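Local coordinates for protein iron transport multicopper oxidase FET3 (Saccharomyces cerevisiae, PDB 1ZPU) that oxidises ferrous iron to ferric iron with molecular oxygen for high-affinity iron uptake, using four copper ions, and also oxidises cuprous copper, at residues A[336-344]-A[365-373]; A[380-391]-A[440-451]. One frame throughout, in Å; residues are numbered along the deposited sequence.

In the fold
Both contacts are buried and belong to the third plastocyanin-like domain. Contact 2 joins strands 379-386 and 446-452, neighbours within a six-stranded sheet, and extends to strand 438-441 of the facing sheet and the loop leading to a type 1 copper ligand. Contact 1 lies at the domain's flank, where the loop after edge strand 332-336 meets the approach to strand 371-374 of the facing sheet. Regular backbone pairing and apolar packing dominate contact 2; contact 1 has a single backbone hydrogen bond across it, one histidine face and a glycosylated turn. They touch where Phe336 CE2 lies 3.7 Å from Leu384 CD1, and strands 371-374 and 379-386 follow one another in the chain.

Contact 1. Residues A[336-344]-A[365-373]; sequences FNNITYTAP and YGSNTHTFI. With NAG (2-acetamido-2-deoxy-beta-D-glucopyranose), chain B.
A type II' beta turn, Phe336 to Ile339, leads out of edge strand 332-336 and packs over His370, just before strand 371-374 of the facing sheet. Ile339 supplies the apolar half of this meeting. Its CD1 stands over the middle of the imidazole, 3.8 Å from the centroid of the His370 ring and 11° off the ring normal, a CH-pi contact in which the extended far end of the isoleucine (chi2 173°) carries CD1 over the ring. At the other end of the turn, Phe336 CB approaches His370 CE1 to 3.5 Å. The Phe336 ring itself leads away into the domain, meeting Phe394, and its side chain is about 5 Å from that of the type 3 copper ligand His462. The amide of Asn337 comes to the edge of the imidazole, ND2 lying 3.9 Å from His370 NE2, while its OD1 is bonded to the backbone N of Asp321.

Beyond the turn, polar groups take over. Thr342 N donates to Asn368 O at 3.0 Å, with an N-H...O angle of 147°, and Thr342 OG1 folds back to Thr340 O at 2.9 Å within its own segment. The Asn368 side chain crosses this threonine, with OD1 held by the backbone N of Glu524. Tyr341 runs alongside Thr369 and turns the edge of its ring to that residue's carbonyl, CD1 being 3.4 Å from Thr369 O; the same ring meets Phe460 edge-to-face. On the turn, Asn338 is covalently linked through ND2 to C1 of an N-acetylglucosamine. The two chain segments thus join edge strands of opposing sheets along one flank of a cupredoxin-type beta-sandwich, the fold repeated in multicopper oxidases.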
loop_
_atom_site.group_PDB
_atom_site.type_symbol
_atom_site.label_atom_id
_atom_site.label_comp_id
_atom_site.label_asym_id
_atom_site.label_seq_id
_atom_site.Cartn_x
_atom_site.Cartn_y
_atom_site.Cartn_z
ATOM N N PHE A 336 -8.702 3.965 -14.680
ATOM C CA PHE A 336 -8.438 2.637 -15.202
ATOM C C PHE A 336 -9.363 2.496 -16.408
ATOM O O PHE A 336 -10.586 2.578 -16.262
ATOM C CB PHE A 336 -8.722 1.544 -14.160
ATOM C CG PHE A 336 -7.532 1.181 -13.282
ATOM C CD1 PHE A 336 -7.713 0.928 -11.922
ATOM C CD2 PHE A 336 -6.243 1.077 -13.812
ATOM C CE1 PHE A 336 -6.636 0.584 -11.100
ATOM C CE2 PHE A 336 -5.149 0.732 -13.001
ATOM C CZ PHE A 336 -5.346 0.484 -11.643
ATOM N N ASN A 337 -8.782 2.304 -17.593
ATOM C CA ASN A 337 -9.515 2.435 -18.856
ATOM C C ASN A 337 -10.273 3.751 -18.876
ATOM O O ASN A 337 -9.652 4.812 -18.800
ATOM C CB ASN A 337 -10.446 1.248 -19.101
ATOM C CG ASN A 337 -9.696 -0.070 -19.182
ATOM O OD1 ASN A 337 -8.570 -0.131 -19.693
ATOM N ND2 ASN A 337 -10.314 -1.136 -18.670
ATOM N N ASN A 338 -11.599 3.694 -18.932
ATOM C CA ASN A 338 -12.393 4.919 -18.955
ATOM C C ASN A 338 -13.159 5.192 -17.663
ATOM O O ASN A 338 -14.139 5.939 -17.665
ATOM C CB ASN A 338 -13.338 4.924 -20.158
ATOM C CG ASN A 338 -14.387 3.813 -20.098
ATOM O OD1 ASN A 338 -14.297 2.885 -19.282
ATOM N ND2 ASN A 338 -15.377 3.895 -20.998
ATOM N N ILE A 339 -12.693 4.602 -16.561
ATOM C CA ILE A 339 -13.387 4.677 -15.268
ATOM C C ILE A 339 -12.501 5.235 -14.148
ATOM O O ILE A 339 -11.377 4.771 -13.949
ATOM C CB ILE A 339 -13.951 3.281 -14.862
ATOM C CG1 ILE A 339 -14.963 2.795 -15.909
ATOM C CG2 ILE A 339 -14.595 3.315 -13.477
ATOM C CD1 ILE A 339 -15.447 1.376 -15.710
ATOM N N THR A 340 -13.012 6.250 -13.449
ATOM C CA THR A 340 -12.467 6.693 -12.166
ATOM C C THR A 340 -13.298 6.013 -11.108
ATOM O O THR A 340 -14.532 6.075 -11.166
ATOM C CB THR A 340 -12.725 8.179 -11.907
ATOM O OG1 THR A 340 -12.729 8.914 -13.137
ATOM C CG2 THR A 340 -11.714 8.741 -10.917
ATOM N N TYR A 341 -12.648 5.391 -10.129
ATOM C CA TYR A 341 -13.391 4.748 -9.056
ATOM C C TYR A 341 -14.283 5.746 -8.330
ATOM O O TYR A 341 -13.813 6.768 -7.823
ATOM C CB TYR A 341 -12.484 4.040 -8.054
ATOM C CG TYR A 341 -13.285 3.508 -6.893
ATOM C CD1 TYR A 341 -14.074 2.371 -7.035
ATOM C CD2 TYR A 341 -13.297 4.167 -5.666
ATOM C CE1 TYR A 341 -14.838 1.884 -5.971
ATOM C CE2 TYR A 341 -14.055 3.688 -4.600
ATOM C CZ TYR A 341 -14.818 2.547 -4.760
ATOM O OH TYR A 341 -15.566 2.067 -3.719
ATOM N N THR A 342 -15.574 5.439 -8.298
ATOM C CA THR A 342 -16.538 6.251 -7.587
ATOM C C THR A 342 -17.296 5.347 -6.628
ATOM O O THR A 342 -18.042 4.476 -7.058
ATOM C CB THR A 342 -17.499 6.937 -8.557
ATOM O OG1 THR A 342 -16.802 7.272 -9.768
ATOM C CG2 THR A 342 -18.059 8.192 -7.928
ATOM N N ALA A 343 -17.074 5.554 -5.334
ATOM C CA ALA A 343 -17.691 4.769 -4.267
ATOM C C ALA A 343 -19.206 4.631 -4.400
ATOM O O ALA A 343 -19.892 5.603 -4.717
ATOM C CB ALA A 343 -17.343 5.367 -2.916
ATOM N N PRO A 344 -19.725 3.417 -4.163
ATOM C CA PRO A 344 -21.142 3.136 -4.257
ATOM C C PRO A 344 -21.922 3.521 -2.990
ATOM O O PRO A 344 -21.319 3.873 -1.970
ATOM C CB PRO A 344 -21.172 1.625 -4.472
ATOM C CG PRO A 344 -19.943 1.123 -3.848
ATOM C CD PRO A 344 -18.951 2.222 -3.789
ATOM N N TYR A 365 -23.216 -4.572 -8.987
ATOM C CA TYR A 365 -22.192 -3.914 -8.195
ATOM C C TYR A 365 -21.894 -2.500 -8.686
ATOM O O TYR A 365 -21.114 -1.779 -8.059
ATOM C CB TYR A 365 -20.917 -4.747 -8.156
ATOM C CG TYR A 365 -21.099 -6.114 -7.553
ATOM C CD1 TYR A 365 -21.317 -7.219 -8.365
ATOM C CD2 TYR A 365 -21.046 -6.305 -6.170
ATOM C CE1 TYR A 365 -21.481 -8.475 -7.823
ATOM C CE2 TYR A 365 -21.202 -7.563 -5.621
ATOM C CZ TYR A 365 -21.420 -8.641 -6.455
ATOM O OH TYR A 365 -21.581 -9.903 -5.942
ATOM N N GLY A 366 -22.514 -2.110 -9.799
ATOM C CA GLY A 366 -22.387 -0.756 -10.323
ATOM C C GLY A 366 -21.529 -0.648 -11.565
ATOM O O GLY A 366 -20.701 -1.524 -11.846
ATOM N N SER A 367 -21.729 0.440 -12.302
ATOM C CA SER A 367 -21.008 0.703 -13.543
ATOM C C SER A 367 -19.779 1.589 -13.321
ATOM O O SER A 367 -18.826 1.545 -14.107
ATOM C CB SER A 367 -21.936 1.378 -14.543
ATOM O OG SER A 367 -22.563 2.495 -13.944
ATOM N N ASN A 368 -19.807 2.390 -12.254
ATOM C CA ASN A 368 -18.762 3.380 -12.014
ATOM C C ASN A 368 -17.867 2.974 -10.846
ATOM O O ASN A 368 -17.234 3.794 -10.167
ATOM C CB ASN A 368 -19.375 4.756 -11.773
ATOM C CG ASN A 368 -18.598 5.853 -12.447
ATOM O OD1 ASN A 368 -19.186 6.767 -13.005
ATOM N ND2 ASN A 368 -17.271 5.761 -12.422
ATOM N N THR A 369 -17.801 1.673 -10.651
ATOM C CA THR A 369 -17.218 1.106 -9.471
ATOM C C THR A 369 -16.020 0.246 -9.889
ATOM O O THR A 369 -15.166 -0.105 -9.072
ATOM C CB THR A 369 -18.316 0.306 -8.773
ATOM O OG1 THR A 369 -18.219 0.472 -7.357
ATOM C CG2 THR A 369 -18.305 -1.151 -9.194
ATOM N N HIS A 370 -15.959 -0.022 -11.194
ATOM C CA HIS A 370 -14.974 -0.902 -11.833
ATOM C C HIS A 370 -14.822 -2.248 -11.142
ATOM O O HIS A 370 -13.721 -2.598 -10.687
ATOM C CB HIS A 370 -13.606 -0.242 -11.984
ATOM C CG HIS A 370 -13.001 -0.449 -13.334
ATOM N ND1 HIS A 370 -11.972 0.329 -13.820
ATOM C CD2 HIS A 370 -13.314 -1.324 -14.322
ATOM C CE1 HIS A 370 -11.664 -0.072 -15.041
ATOM N NE2 HIS A 370 -12.466 -1.070 -15.370
ATOM N N THR A 371 -15.926 -2.993 -11.077
ATOM C CA THR A 371 -15.934 -4.286 -10.405
ATOM C C THR A 371 -15.806 -5.435 -11.388
ATOM O O THR A 371 -16.457 -5.447 -12.425
ATOM C CB THR A 371 -17.171 -4.464 -9.494
ATOM O OG1 THR A 371 -16.962 -3.751 -8.270
ATOM C CG2 THR A 371 -17.387 -5.911 -9.145
ATOM N N PHE A 372 -14.938 -6.383 -11.056
ATOM C CA PHE A 372 -14.805 -7.627 -11.804
ATOM C C PHE A 372 -15.141 -8.801 -10.906
ATOM O O PHE A 372 -14.831 -8.780 -9.708
ATOM C CB PHE A 372 -13.384 -7.798 -12.315
ATOM C CG PHE A 372 -12.961 -6.737 -13.269
ATOM C CD1 PHE A 372 -12.545 -5.487 -12.801
ATOM C CD2 PHE A 372 -12.965 -6.982 -14.638
ATOM C CE1 PHE A 372 -12.148 -4.497 -13.686
ATOM C CE2 PHE A 372 -12.566 -6.008 -15.530
ATOM C CZ PHE A 372 -12.156 -4.757 -15.055
ATOM N N ILE A 373 -15.773 -9.823 -11.476
ATOM C CA ILE A 373 -16.054 -11.041 -10.725
ATOM C C ILE A 373 -15.092 -12.155 -11.122
ATOM O O ILE A 373 -14.916 -12.445 -12.303
ATOM C CB ILE A 373 -17.516 -11.491 -10.869
ATOM C CG1 ILE A 373 -18.440 -10.334 -10.486
ATOM C CG2 ILE A 373 -17.786 -12.713 -9.991
ATOM C CD1 ILE A 373 -19.903 -10.644 -10.651
HETATM C C1 NAG B . -16.675 3.549 -20.473
HETATM C C2 NAG B . -17.982 4.183 -20.000
HETATM C C3 NAG B . -19.201 3.318 -20.371
HETATM C C4 NAG B . -18.965 2.425 -21.589
HETATM C C5 NAG B . -17.691 1.586 -21.439
HETATM C C6 NAG B . -16.929 1.401 -22.752
HETATM C C7 NAG B . -18.670 5.173 -17.855
HETATM C C8 NAG B . -19.975 4.644 -17.303
HETATM N N2 NAG B . -17.898 4.341 -18.557
HETATM O O3 NAG B . -20.337 4.129 -20.594
HETATM O O4 NAG B . -20.067 1.561 -21.731
HETATM O O5 NAG B . -16.822 2.141 -20.459
HETATM O O6 NAG B . -17.818 0.958 -23.750
HETATM O O7 NAG B . -18.337 6.337 -17.651
#

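Contact 2. Residues A[380-391]-A[440-451]; sequences VEIVLNNQDTGT and YVRPQSNFVIRF
Val380, Ile382 and Leu384 project as apolar knuckles against Phe451, Ile449 and Phe447 on one face of the sheet. Val380 CB sits over the Phe451 ring, 4.1 Å from its centroid and offset toward the rim, while Ile382 CD1 comes to the edge of that ring. Between the aromatics, Ile449 CG1 fits against Ile382 CB at 3.6 Å. Leu384 crosses the next ring, its CB 4.0 Å from the Phe447 centroid, and rests CD2 against both methyls of Val441, CG2 of that valine being 3.5 Å from Leu384 CD2. With CG between its backbone N and carbonyl carbon (chi1 73°), Phe447 lays a ring face against the Leu384 side chain.

On the other face Glu381 and Arg450 lie side by side: OE1 of Glu381 forms a salt bridge with Arg450, accepting a hydrogen bond from NE at 2.7 Å and a weak one from NH2, and Val448 CG1 packs against CG and CD of the extended Glu381 chain. Strands 380-386 and 446-451 are antiparallel neighbours in one sheet of the cupredoxin sandwich, their axes 4.7 Å apart at closest approach, with paired backbone hydrogen bonds from Val380–Phe451 to Leu384–Phe447.

Past the strands, the type II turn Arg442–Ser445 nests in the curve of residues 386-391. Pro443 is the bump, its CB against Thr389 O and its CD 3.4 Å from Thr391 OG1. Asn386 ND2 reaches into the turn with a weak bond to Arg442 O, and Gln444 N donates to Asp388 O at 3.1 Å. Consecutive Asx turns at Asn386 and Asp388 shape the receiving curve, where Asp388 OD2 is hydrogen-bonded to both Gly390 N and NE2 of the type 1 copper ligand His392.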
loop_
_atom_site.group_PDB
_atom_site.type_symbol
_atom_site.label_atom_id
_atom_site.label_comp_id
_atom_site.label_asym_id
_atom_site.label_seq_id
_atom_site.Cartn_x
_atom_site.Cartn_y
_atom_site.Cartn_z
ATOM N N VAL A 380 -6.112 -15.688 -12.656
ATOM C CA VAL A 380 -6.380 -14.317 -13.095
ATOM C C VAL A 380 -5.086 -13.608 -13.480
ATOM O O VAL A 380 -4.074 -13.729 -12.801
ATOM C CB VAL A 380 -7.095 -13.492 -11.992
ATOM C CG1 VAL A 380 -7.407 -12.078 -12.479
ATOM C CG2 VAL A 380 -8.375 -14.179 -11.546
ATOM N N GLU A 381 -5.136 -12.866 -14.578
ATOM C CA GLU A 381 -4.011 -12.077 -15.033
ATOM C C GLU A 381 -4.443 -10.622 -15.179
ATOM O O GLU A 381 -5.441 -10.321 -15.844
ATOM C CB GLU A 381 -3.482 -12.635 -16.355
ATOM C CG GLU A 381 -2.569 -11.713 -17.141
ATOM C CD GLU A 381 -1.982 -12.388 -18.375
ATOM O OE1 GLU A 381 -1.125 -13.289 -18.216
ATOM O OE2 GLU A 381 -2.368 -12.019 -19.512
ATOM N N ILE A 382 -3.695 -9.728 -14.537
ATOM C CA ILE A 382 -3.910 -8.293 -14.675
ATOM C C ILE A 382 -2.835 -7.719 -15.588
ATOM O O ILE A 382 -1.645 -7.830 -15.324
ATOM C CB ILE A 382 -3.924 -7.565 -13.304
ATOM C CG1 ILE A 382 -5.189 -7.922 -12.536
ATOM C CG2 ILE A 382 -3.886 -6.061 -13.481
ATOM C CD1 ILE A 382 -5.121 -7.604 -11.055
ATOM N N VAL A 383 -3.272 -7.126 -16.683
ATOM C CA VAL A 383 -2.381 -6.426 -17.590
ATOM C C VAL A 383 -2.577 -4.933 -17.363
ATOM O O VAL A 383 -3.673 -4.402 -17.543
ATOM C CB VAL A 383 -2.664 -6.771 -19.079
ATOM C CG1 VAL A 383 -1.707 -6.020 -19.997
ATOM C CG2 VAL A 383 -2.565 -8.275 -19.317
ATOM N N LEU A 384 -1.509 -4.261 -16.957
ATOM C CA LEU A 384 -1.582 -2.849 -16.686
ATOM C C LEU A 384 -0.678 -2.089 -17.646
ATOM O O LEU A 384 0.528 -2.325 -17.690
ATOM C CB LEU A 384 -1.229 -2.579 -15.221
ATOM C CG LEU A 384 -1.392 -1.151 -14.692
ATOM C CD1 LEU A 384 -1.967 -1.170 -13.304
ATOM C CD2 LEU A 384 -0.090 -0.397 -14.706
ATOM N N ASN A 385 -1.284 -1.190 -18.418
ATOM C CA ASN A 385 -0.578 -0.346 -19.379
ATOM C C ASN A 385 -0.552 1.130 -18.944
ATOM O O ASN A 385 -1.569 1.826 -19.024
ATOM C CB ASN A 385 -1.232 -0.459 -20.756
ATOM C CG ASN A 385 -1.289 -1.880 -21.261
ATOM O OD1 ASN A 385 -0.280 -2.582 -21.287
ATOM N ND2 ASN A 385 -2.472 -2.314 -21.678
ATOM N N ASN A 386 0.607 1.602 -18.485
ATOM C CA ASN A 386 0.766 3.001 -18.089
ATOM C C ASN A 386 0.817 3.942 -19.280
ATOM O O ASN A 386 1.754 3.909 -20.078
ATOM C CB ASN A 386 2.015 3.208 -17.232
ATOM C CG ASN A 386 2.024 4.562 -16.531
ATOM O OD1 ASN A 386 0.986 5.201 -16.386
ATOM N ND2 ASN A 386 3.200 5.004 -16.098
ATOM N N GLN A 387 -0.201 4.784 -19.391
ATOM C CA GLN A 387 -0.266 5.792 -20.443
ATOM C C GLN A 387 0.203 7.137 -19.885
ATOM O O GLN A 387 0.277 8.135 -20.603
ATOM C CB GLN A 387 -1.699 5.922 -20.936
ATOM C CG GLN A 387 -1.852 5.890 -22.432
ATOM C CD GLN A 387 -1.984 4.482 -22.959
ATOM O OE1 GLN A 387 -2.428 3.580 -22.248
ATOM N NE2 GLN A 387 -1.591 4.281 -24.214
ATOM N N ASP A 388 0.506 7.141 -18.587
ATOM C CA ASP A 388 0.973 8.321 -17.850
ATOM C C ASP A 388 2.501 8.313 -17.750
ATOM O O ASP A 388 3.109 7.238 -17.725
ATOM C CB ASP A 388 0.364 8.330 -16.438
ATOM C CG ASP A 388 0.894 9.471 -15.576
ATOM O OD1 ASP A 388 0.641 10.648 -15.928
ATOM O OD2 ASP A 388 1.568 9.205 -14.545
ATOM N N THR A 389 3.124 9.492 -17.663
ATOM C CA THR A 389 4.594 9.552 -17.675
ATOM C C THR A 389 5.227 9.364 -16.305
ATOM O O THR A 389 6.416 9.604 -16.150
ATOM C CB THR A 389 5.169 10.824 -18.342
ATOM O OG1 THR A 389 4.967 11.941 -17.481
ATOM C CG2 THR A 389 4.525 11.096 -19.672
ATOM N N GLY A 390 4.453 8.931 -15.315
ATOM C CA GLY A 390 4.987 8.735 -13.961
ATOM C C GLY A 390 5.129 7.279 -13.531
ATOM O O GLY A 390 4.675 6.370 -14.224
ATOM N N THR A 391 5.764 7.065 -12.380
ATOM C CA THR A 391 5.853 5.750 -11.754
ATOM C C THR A 391 4.696 5.579 -10.788
ATOM O O THR A 391 4.379 6.505 -10.055
ATOM C CB THR A 391 7.129 5.611 -10.936
ATOM O OG1 THR A 391 8.260 5.633 -11.811
ATOM C CG2 THR A 391 7.126 4.293 -10.183
ATOM N N TYR A 440 5.612 -1.546 -8.823
ATOM C CA TYR A 440 5.549 -0.339 -9.633
ATOM C C TYR A 440 5.603 -0.618 -11.144
ATOM O O TYR A 440 6.340 -1.497 -11.591
ATOM C CB TYR A 440 6.649 0.663 -9.228
ATOM C CG TYR A 440 8.101 0.264 -9.509
ATOM C CD1 TYR A 440 8.645 0.385 -10.784
ATOM C CD2 TYR A 440 8.930 -0.189 -8.494
ATOM C CE1 TYR A 440 9.970 0.036 -11.047
ATOM C CE2 TYR A 440 10.244 -0.522 -8.732
ATOM C CZ TYR A 440 10.766 -0.415 -10.015
ATOM O OH TYR A 440 12.084 -0.746 -10.282
ATOM N N VAL A 441 4.807 0.127 -11.914
ATOM C CA VAL A 441 5.049 0.302 -13.345
ATOM C C VAL A 441 6.000 1.455 -13.537
ATOM O O VAL A 441 5.900 2.477 -12.839
ATOM C CB VAL A 441 3.821 0.752 -14.146
ATOM C CG1 VAL A 441 3.482 -0.251 -15.232
ATOM C CG2 VAL A 441 2.651 1.122 -13.247
ATOM N N ARG A 442 6.886 1.314 -14.515
ATOM C CA ARG A 442 7.776 2.391 -14.880
ATOM C C ARG A 442 7.028 3.395 -15.759
ATOM O O ARG A 442 5.963 3.078 -16.300
ATOM C CB ARG A 442 9.040 1.835 -15.548
ATOM C CG ARG A 442 9.953 1.120 -14.556
ATOM C CD ARG A 442 11.150 0.470 -15.216
ATOM N NE ARG A 442 11.957 -0.271 -14.244
ATOM C CZ ARG A 442 12.069 -1.600 -14.195
ATOM N NH1 ARG A 442 11.435 -2.372 -15.066
ATOM N NH2 ARG A 442 12.827 -2.158 -13.260
ATOM N N PRO A 443 7.555 4.629 -15.865
ATOM C CA PRO A 443 6.956 5.635 -16.743
ATOM C C PRO A 443 6.621 5.114 -18.140
ATOM O O PRO A 443 7.485 4.551 -18.830
ATOM C CB PRO A 443 8.044 6.705 -16.822
ATOM C CG PRO A 443 8.676 6.637 -15.487
ATOM C CD PRO A 443 8.725 5.176 -15.152
ATOM N N GLN A 444 5.361 5.294 -18.525
ATOM C CA GLN A 444 4.865 4.960 -19.857
ATOM C C GLN A 444 5.067 3.486 -20.227
ATOM O O GLN A 444 5.093 3.131 -21.403
ATOM C CB GLN A 444 5.491 5.879 -20.910
ATOM C CG GLN A 444 5.340 7.374 -20.635
ATOM C CD GLN A 444 5.435 8.219 -21.908
ATOM O OE1 GLN A 444 4.488 8.927 -22.264
ATOM N NE2 GLN A 444 6.568 8.130 -22.606
ATOM N N SER A 445 5.185 2.627 -19.222
ATOM C CA SER A 445 5.484 1.220 -19.461
ATOM C C SER A 445 4.310 0.299 -19.125
ATOM O O SER A 445 3.158 0.714 -19.164
ATOM C CB SER A 445 6.752 0.812 -18.711
ATOM O OG SER A 445 7.334 -0.322 -19.324
ATOM N N ASN A 446 4.609 -0.958 -18.820
ATOM C CA ASN A 446 3.578 -1.950 -18.553
ATOM C C ASN A 446 4.045 -3.007 -17.578
ATOM O O ASN A 446 5.245 -3.176 -17.363
ATOM C CB ASN A 446 3.099 -2.609 -19.861
ATOM C CG ASN A 446 4.236 -3.237 -20.663
ATOM O OD1 ASN A 446 4.690 -4.345 -20.371
ATOM N ND2 ASN A 446 4.687 -2.536 -21.687
ATOM N N PHE A 447 3.090 -3.703 -16.975
ATOM C CA PHE A 447 3.400 -4.918 -16.246
ATOM C C PHE A 447 2.291 -5.946 -16.354
ATOM O O PHE A 447 1.168 -5.624 -16.759
ATOM C CB PHE A 447 3.842 -4.647 -14.794
ATOM C CG PHE A 447 2.740 -4.225 -13.839
ATOM C CD1 PHE A 447 2.946 -3.151 -12.977
ATOM C CD2 PHE A 447 1.545 -4.926 -13.738
ATOM C CE1 PHE A 447 1.969 -2.760 -12.052
ATOM C CE2 PHE A 447 0.562 -4.536 -12.829
ATOM C CZ PHE A 447 0.780 -3.456 -11.980
ATOM N N VAL A 448 2.629 -7.192 -16.034
ATOM C CA VAL A 448 1.670 -8.286 -16.039
ATOM C C VAL A 448 1.878 -9.111 -14.781
ATOM O O VAL A 448 2.991 -9.563 -14.488
ATOM C CB VAL A 448 1.796 -9.185 -17.292
ATOM C CG1 VAL A 448 0.698 -10.226 -17.309
ATOM C CG2 VAL A 448 1.721 -8.374 -18.555
ATOM N N ILE A 449 0.796 -9.283 -14.032
ATOM C CA ILE A 449 0.810 -10.084 -12.821
ATOM C C ILE A 449 -0.227 -11.179 -12.925
ATOM O O ILE A 449 -1.231 -11.023 -13.618
ATOM C CB ILE A 449 0.542 -9.240 -11.560
ATOM C CG1 ILE A 449 -0.791 -8.490 -11.683
ATOM C CG2 ILE A 449 1.679 -8.279 -11.322
ATOM C CD1 ILE A 449 -1.252 -7.844 -10.380
ATOM N N ARG A 450 0.033 -12.291 -12.241
ATOM C CA ARG A 450 -0.885 -13.423 -12.200
ATOM C C ARG A 450 -1.049 -13.953 -10.786
ATOM O O ARG A 450 -0.096 -13.965 -9.999
ATOM C CB ARG A 450 -0.402 -14.547 -13.113
ATOM C CG ARG A 450 -0.677 -14.301 -14.565
ATOM C CD ARG A 450 -0.399 -15.541 -15.354
ATOM N NE ARG A 450 0.034 -15.185 -16.695
ATOM C CZ ARG A 450 0.570 -16.028 -17.565
ATOM N NH1 ARG A 450 0.741 -17.303 -17.249
ATOM N NH2 ARG A 450 0.935 -15.588 -18.756
ATOM N N PHE A 451 -2.267 -14.392 -10.480
ATOM C CA PHE A 451 -2.588 -15.005 -9.193
ATOM C C PHE A 451 -3.798 -15.921 -9.329
ATOM O O PHE A 451 -4.585 -15.768 -10.255
ATOM C CB PHE A 451 -2.827 -13.940 -8.105
ATOM C CG PHE A 451 -4.084 -13.125 -8.301
ATOM C CD1 PHE A 451 -5.241 -13.432 -7.597
ATOM C CD2 PHE A 451 -4.104 -12.046 -9.173
ATOM C CE1 PHE A 451 -6.390 -12.681 -7.769
ATOM C CE2 PHE A 451 -5.247 -11.288 -9.342
ATOM C CZ PHE A 451 -6.390 -11.603 -8.642
#